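Local coordinates for protein transglutaminase-like enzymes, putative cysteine protease (Cytophaga hutchinsonii, PDB 3ISR) that is a putative cysteine protease of the transglutaminase-like superfamily that probably hydrolyses peptide bonds, at residues A86-Q91 with G239-A244; M12-H17 with Y205-N210. All coordinates share one frame; numbering follows the deposited sequence.

Overall arrangement
Both contacts are buried and join the same two sheets. Strands 12-24 and 78-96, of the N-terminal family region, are antiparallel neighbours in the six-stranded sheet. Strands 199-206 and 240-246 are antiparallel neighbours in the sheet that also holds strands 215-222 and 225-229. The centres of the two contacts lie about 8 Å apart, and Ile243 of contact 1 packs on Tyr205 of contact 2. Contact 1 is small: two valines, a threonine and one bridging water. Contact 2 is broader and aromatic, built on Tyr205 and on Phe14 with Phe207. No direct hydrogen bond crosses either pair of segments.

Contact 1: residues A86-Q91 with G239-A244; sequences ATVDTQ and GLVKIA
Strand 86-90 crosses strand 240-244 at 104°, with their axes 8.1 Å apart at the closest point and Thr90 nearest Val241 along the backbones. That spacing is one of side chains packed between layers, and no backbone hydrogen bond joins the two segments. Val88 and Val241 meet through one methyl each, Val88 CG1 to Val241 CG1 at 3.9 Å. Val241 CG1 is anti to its backbone N (chi1 176°), which turns it to Val88 and leaves CG2 for Thr90. Val241 CG2 is 4.2 Å from Thr90 CG2. These two side chains meet at about a right angle. The contact packs strand 78-96 of the six-stranded sheet against strand 240-246, an outermost strand of the sheet it forms with 199-206, 215-222 and 225-229. Phe14 of strand 12-24 touches both Thr90 and Val241 and extends the apolar layer. The polar link runs through a water between buried residues. This water accepts from Thr90 OG1 at 2.8 Å and donates to Leu240 O at 2.8 Å. Thr90 OG1 sits between its own backbone N and carbonyl carbon (chi1 67°), which leaves CG2 to lie 3.9 Å from Leu240 O. Farther along, a classic beta bulge sets Ile243 and Ala244 opposite the single residue Thr203 of strand 199-206.

Contact 2: residues M12-H17 with Y205-N210; sequences MKFKIH and YAFKLN
Tyr205 OH is gripped by two partners, Val34 O and Ser18 OG, both hydrogen-bonded to it from the N-terminal part of the chain. The phenol thus reaches the residue just after His17 on strand 12-24, and its ring is held at the far end as well as at its root. Ile16 lies over one face of that ring. Ile16 CB is 4.0 Å from the ring centroid and 14° off the normal, a CH-pi contact. The two branches of Ile16 spread along the ring: CG2 sits 3.8 Å from Tyr205 CG, at the ring's root, and CD1 sits 3.7 Å from Tyr205 CE2. Ile16 CG1 lies between the backbone N and the carbonyl carbon (chi1 60°), an arrangement that lets CD1 and CG2 both touch the tyrosine. His17 adds its backbone, with His17 O 3.7 Å from Tyr205 CE1. This packing ties strand 12-24 of the six-stranded sheet to the end of strand 199-206 in the transglutaminase-like family region. A phenylalanine here would lack the hydroxyl and would probably leave Val34 O and Ser18 OG without their shared partner and the far end of the ring less firmly held. Just beyond the strand, a type II turn runs from Ala206 to Leu209, closed by a weak bond from Leu209 N to Ala206 O. Phe207 stands in this turn. Its CB meets Phe14 CE1 at 3.8 Å, and the two side chains cross at about a right angle. The Phe207 ring leads away from strand 12-17 and meets Phe277 edge-to-face.

Contact 1: residues A86-Q91 with G239-A244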
loop_
_atom_site.group_PDB
_atom_site.type_symbol
_atom_site.label_atom_id
_atom_site.label_comp_id
_atom_site.label_asym_id
_atom_site.label_seq_id
_atom_site.Cartn_x
_atom_site.Cartn_y
_atom_site.Cartn_z
ATOM N N ALA B 86 -14.843 -13.416 -36.131
ATOM C CA ALA B 86 -16.129 -14.080 -35.906
ATOM C C ALA B 86 -17.323 -13.235 -36.292
ATOM O O ALA B 86 -17.255 -12.009 -36.336
ATOM C CB ALA B 86 -16.274 -14.565 -34.427
ATOM N N THR B 87 -18.423 -13.925 -36.566
ATOM C CA THR B 87 -19.711 -13.308 -36.789
ATOM C C THR B 87 -20.586 -13.807 -35.665
ATOM O O THR B 87 -20.651 -15.013 -35.428
ATOM C CB THR B 87 -20.289 -13.750 -38.145
ATOM O OG1 THR B 87 -19.314 -13.491 -39.155
ATOM C CG2 THR B 87 -21.556 -13.001 -38.456
ATOM N N VAL B 88 -21.260 -12.884 -34.982
ATOM C CA VAL B 88 -21.917 -13.199 -33.721
ATOM C C VAL B 88 -23.243 -12.471 -33.597
ATOM O O VAL B 88 -23.369 -11.322 -34.018
ATOM C CB VAL B 88 -21.003 -12.803 -32.519
ATOM C CG1 VAL B 88 -21.727 -12.973 -31.192
ATOM C CG2 VAL B 88 -19.735 -13.641 -32.523
ATOM N N ASP B 89 -24.234 -13.141 -33.028
ATOM C CA ASP B 89 -25.459 -12.460 -32.668
ATOM C C ASP B 89 -25.575 -12.410 -31.156
ATOM O O ASP B 89 -25.171 -13.343 -30.459
ATOM C CB ASP B 89 -26.694 -13.119 -33.301
ATOM C CG ASP B 89 -27.270 -14.232 -32.444
ATOM O OD1 ASP B 89 -28.220 -13.972 -31.657
ATOM O OD2 ASP B 89 -26.759 -15.364 -32.542
ATOM N N THR B 90 -26.108 -11.308 -30.657
ATOM C CA THR B 90 -26.390 -11.162 -29.234
ATOM C C THR B 90 -27.859 -10.816 -29.083
ATOM O O THR B 90 -28.502 -10.389 -30.046
ATOM C CB THR B 90 -25.550 -10.012 -28.606
ATOM O OG1 THR B 90 -25.982 -8.764 -29.155
ATOM C CG2 THR B 90 -24.065 -10.199 -28.892
ATOM N N GLN B 91 -28.401 -11.019 -27.892
ATOM C CA GLN B 91 -29.700 -10.444 -27.563
ATOM C C GLN B 91 -29.678 -9.898 -26.135
ATOM O O GLN B 91 -28.920 -10.378 -25.286
ATOM C CB GLN B 91 -30.850 -11.440 -27.804
ATOM C CG GLN B 91 -31.141 -12.453 -26.687
ATOM C CD GLN B 91 -32.144 -13.548 -27.102
ATOM O OE1 GLN B 91 -32.550 -14.382 -26.275
ATOM N NE2 GLN B 91 -32.543 -13.549 -28.379
ATOM N N GLY B 239 -23.922 -2.412 -27.765
ATOM C CA GLY B 239 -22.906 -2.737 -28.771
ATOM C C GLY B 239 -21.833 -3.727 -28.324
ATOM O O GLY B 239 -20.862 -3.949 -29.045
ATOM N N LEU B 240 -22.017 -4.339 -27.151
ATOM C CA LEU B 240 -21.019 -5.259 -26.589
ATOM C C LEU B 240 -21.195 -6.712 -26.992
ATOM O O LEU B 240 -22.301 -7.251 -26.978
ATOM C CB LEU B 240 -21.006 -5.170 -25.060
ATOM C CG LEU B 240 -20.516 -3.849 -24.475
ATOM C CD1 LEU B 240 -20.957 -3.728 -22.997
ATOM C CD2 LEU B 240 -19.002 -3.720 -24.590
ATOM N N VAL B 241 -20.087 -7.346 -27.339
ATOM C CA VAL B 241 -20.071 -8.783 -27.583
ATOM C C VAL B 241 -19.202 -9.415 -26.512
ATOM O O VAL B 241 -18.013 -9.078 -26.396
ATOM C CB VAL B 241 -19.542 -9.097 -28.992
ATOM C CG1 VAL B 241 -19.427 -10.594 -29.201
ATOM C CG2 VAL B 241 -20.470 -8.467 -30.043
ATOM N N LYS B 242 -19.788 -10.329 -25.740
ATOM C CA LYS B 242 -19.144 -10.855 -24.543
ATOM C C LYS B 242 -18.019 -11.821 -24.844
ATOM O O LYS B 242 -18.183 -12.773 -25.606
ATOM C CB LYS B 242 -20.158 -11.572 -23.642
ATOM C CG LYS B 242 -19.532 -12.079 -22.326
ATOM C CD LYS B 242 -20.508 -12.966 -21.540
ATOM C CE LYS B 242 -21.617 -12.145 -20.896
ATOM N NZ LYS B 242 -22.598 -12.962 -20.094
ATOM N N ILE B 243 -16.895 -11.593 -24.191
ATOM C CA ILE B 243 -15.798 -12.538 -24.204
ATOM C C ILE B 243 -15.811 -13.339 -22.921
ATOM O O ILE B 243 -15.892 -14.571 -22.963
ATOM C CB ILE B 243 -14.447 -11.819 -24.373
ATOM C CG1 ILE B 243 -14.354 -11.269 -25.790
ATOM C CG2 ILE B 243 -13.264 -12.767 -24.073
ATOM C CD1 ILE B 243 -13.311 -10.156 -25.919
ATOM N N ALA B 244 -15.709 -12.655 -21.776
ATOM C CA ALA B 244 -15.753 -13.358 -20.502
ATOM C C ALA B 244 -16.423 -12.571 -19.396
ATOM O O ALA B 244 -16.579 -11.347 -19.482
ATOM C CB ALA B 244 -14.330 -13.748 -20.060
HETATM O O HOH W 1 -24.869 -6.528 -27.970
#

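Contact 2: residues M12-H17 with Y205-N210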
loop_
_atom_site.group_PDB
_atom_site.type_symbol
_atom_site.label_atom_id
_atom_site.label_comp_id
_atom_site.label_asym_id
_atom_site.label_seq_id
_atom_site.Cartn_x
_atom_site.Cartn_y
_atom_site.Cartn_z
HETATM N N MSE B 12 -28.990 -9.085 -32.376
HETATM C CA MSE B 12 -28.017 -8.092 -32.812
HETATM C C MSE B 12 -26.866 -8.838 -33.458
HETATM O O MSE B 12 -26.304 -9.741 -32.854
HETATM C CB MSE B 12 -27.497 -7.300 -31.606
HETATM C CG MSE B 12 -28.576 -6.832 -30.650
HETATM SE SE MSE B 12 -29.695 -5.480 -31.532
HETATM C CE MSE B 12 -28.506 -3.936 -31.286
ATOM N N LYS B 13 -26.519 -8.467 -34.685
ATOM C CA LYS B 13 -25.440 -9.142 -35.412
ATOM C C LYS B 13 -24.186 -8.280 -35.484
ATOM O O LYS B 13 -24.260 -7.085 -35.768
ATOM C CB LYS B 13 -25.898 -9.572 -36.822
ATOM N N PHE B 14 -23.037 -8.901 -35.208
ATOM C CA PHE B 14 -21.748 -8.227 -35.253
ATOM C C PHE B 14 -20.687 -9.043 -35.977
ATOM O O PHE B 14 -20.724 -10.281 -35.982
ATOM C CB PHE B 14 -21.245 -7.932 -33.827
ATOM C CG PHE B 14 -22.139 -7.035 -33.055
ATOM C CD1 PHE B 14 -21.997 -5.657 -33.143
ATOM C CD2 PHE B 14 -23.143 -7.565 -32.253
ATOM C CE1 PHE B 14 -22.843 -4.819 -32.432
ATOM C CE2 PHE B 14 -23.997 -6.739 -31.547
ATOM C CZ PHE B 14 -23.847 -5.363 -31.634
ATOM N N LYS B 15 -19.720 -8.345 -36.551
ATOM C CA LYS B 15 -18.502 -8.987 -37.020
ATOM C C LYS B 15 -17.408 -8.562 -36.061
ATOM O O LYS B 15 -17.246 -7.363 -35.801
ATOM C CB LYS B 15 -18.138 -8.556 -38.449
ATOM N N ILE B 16 -16.674 -9.525 -35.518
ATOM C CA ILE B 16 -15.607 -9.195 -34.559
ATOM C C ILE B 16 -14.262 -9.716 -35.050
ATOM O O ILE B 16 -14.190 -10.739 -35.737
ATOM C CB ILE B 16 -15.899 -9.709 -33.120
ATOM C CG1 ILE B 16 -16.062 -11.229 -33.099
ATOM C CG2 ILE B 16 -17.103 -8.974 -32.516
ATOM C CD1 ILE B 16 -16.261 -11.814 -31.676
ATOM N N HIS B 17 -13.208 -8.987 -34.707
ATOM C CA HIS B 17 -11.855 -9.391 -35.061
ATOM C C HIS B 17 -10.849 -8.878 -34.049
ATOM O O HIS B 17 -10.930 -7.730 -33.605
ATOM C CB HIS B 17 -11.460 -8.873 -36.450
ATOM C CG HIS B 17 -10.044 -9.202 -36.827
ATOM N ND1 HIS B 17 -9.007 -8.306 -36.679
ATOM C CD2 HIS B 17 -9.491 -10.337 -37.323
ATOM C CE1 HIS B 17 -7.880 -8.868 -37.084
ATOM N NE2 HIS B 17 -8.145 -10.103 -37.474
ATOM N N TYR B 205 -15.785 -7.390 -26.945
ATOM C CA TYR B 205 -15.629 -6.506 -28.112
ATOM C C TYR B 205 -16.689 -5.405 -28.015
ATOM O O TYR B 205 -17.782 -5.653 -27.523
ATOM C CB TYR B 205 -15.818 -7.322 -29.384
ATOM C CG TYR B 205 -14.729 -8.344 -29.598
ATOM C CD1 TYR B 205 -13.598 -8.032 -30.341
ATOM C CD2 TYR B 205 -14.823 -9.612 -29.054
ATOM C CE1 TYR B 205 -12.577 -8.965 -30.530
ATOM C CE2 TYR B 205 -13.809 -10.568 -29.247
ATOM C CZ TYR B 205 -12.688 -10.228 -29.983
ATOM O OH TYR B 205 -11.685 -11.155 -30.181
ATOM N N ALA B 206 -16.385 -4.195 -28.467
ATOM C CA ALA B 206 -17.307 -3.079 -28.269
ATOM C C ALA B 206 -17.506 -2.257 -29.539
ATOM O O ALA B 206 -16.589 -1.562 -29.979
ATOM C CB ALA B 206 -16.811 -2.175 -27.141
ATOM N N PHE B 207 -18.716 -2.329 -30.099
ATOM C CA PHE B 207 -19.085 -1.519 -31.261
ATOM C C PHE B 207 -18.977 -0.032 -30.918
ATOM O O PHE B 207 -19.396 0.397 -29.842
ATOM C CB PHE B 207 -20.502 -1.876 -31.747
ATOM C CG PHE B 207 -20.966 -1.071 -32.947
ATOM C CD1 PHE B 207 -20.144 -0.915 -34.065
ATOM C CD2 PHE B 207 -22.227 -0.482 -32.956
ATOM C CE1 PHE B 207 -20.573 -0.173 -35.187
ATOM C CE2 PHE B 207 -22.666 0.267 -34.072
ATOM C CZ PHE B 207 -21.836 0.416 -35.183
ATOM N N LYS B 208 -18.369 0.729 -31.823
ATOM C CA LYS B 208 -18.267 2.186 -31.710
ATOM C C LYS B 208 -17.277 2.672 -30.638
ATOM O O LYS B 208 -17.164 3.880 -30.398
ATOM C CB LYS B 208 -19.652 2.849 -31.552
ATOM N N LEU B 209 -16.545 1.745 -30.025
ATOM C CA LEU B 209 -15.400 2.109 -29.196
ATOM C C LEU B 209 -14.297 2.730 -30.052
ATOM O O LEU B 209 -13.829 2.118 -31.009
ATOM C CB LEU B 209 -14.839 0.899 -28.454
ATOM C CG LEU B 209 -13.609 1.117 -27.567
ATOM C CD1 LEU B 209 -13.834 2.209 -26.531
ATOM C CD2 LEU B 209 -13.196 -0.190 -26.895
ATOM N N ASN B 210 -13.899 3.940 -29.667
ATOM C CA ASN B 210 -12.849 4.709 -30.323
ATOM C C ASN B 210 -11.861 5.192 -29.238
ATOM O O ASN B 210 -12.299 5.742 -28.213
ATOM C CB ASN B 210 -13.478 5.900 -31.060
ATOM C CG ASN B 210 -12.635 6.395 -32.226
ATOM O OD1 ASN B 210 -12.970 7.401 -32.853
ATOM N ND2 ASN B 210 -11.544 5.698 -32.525
#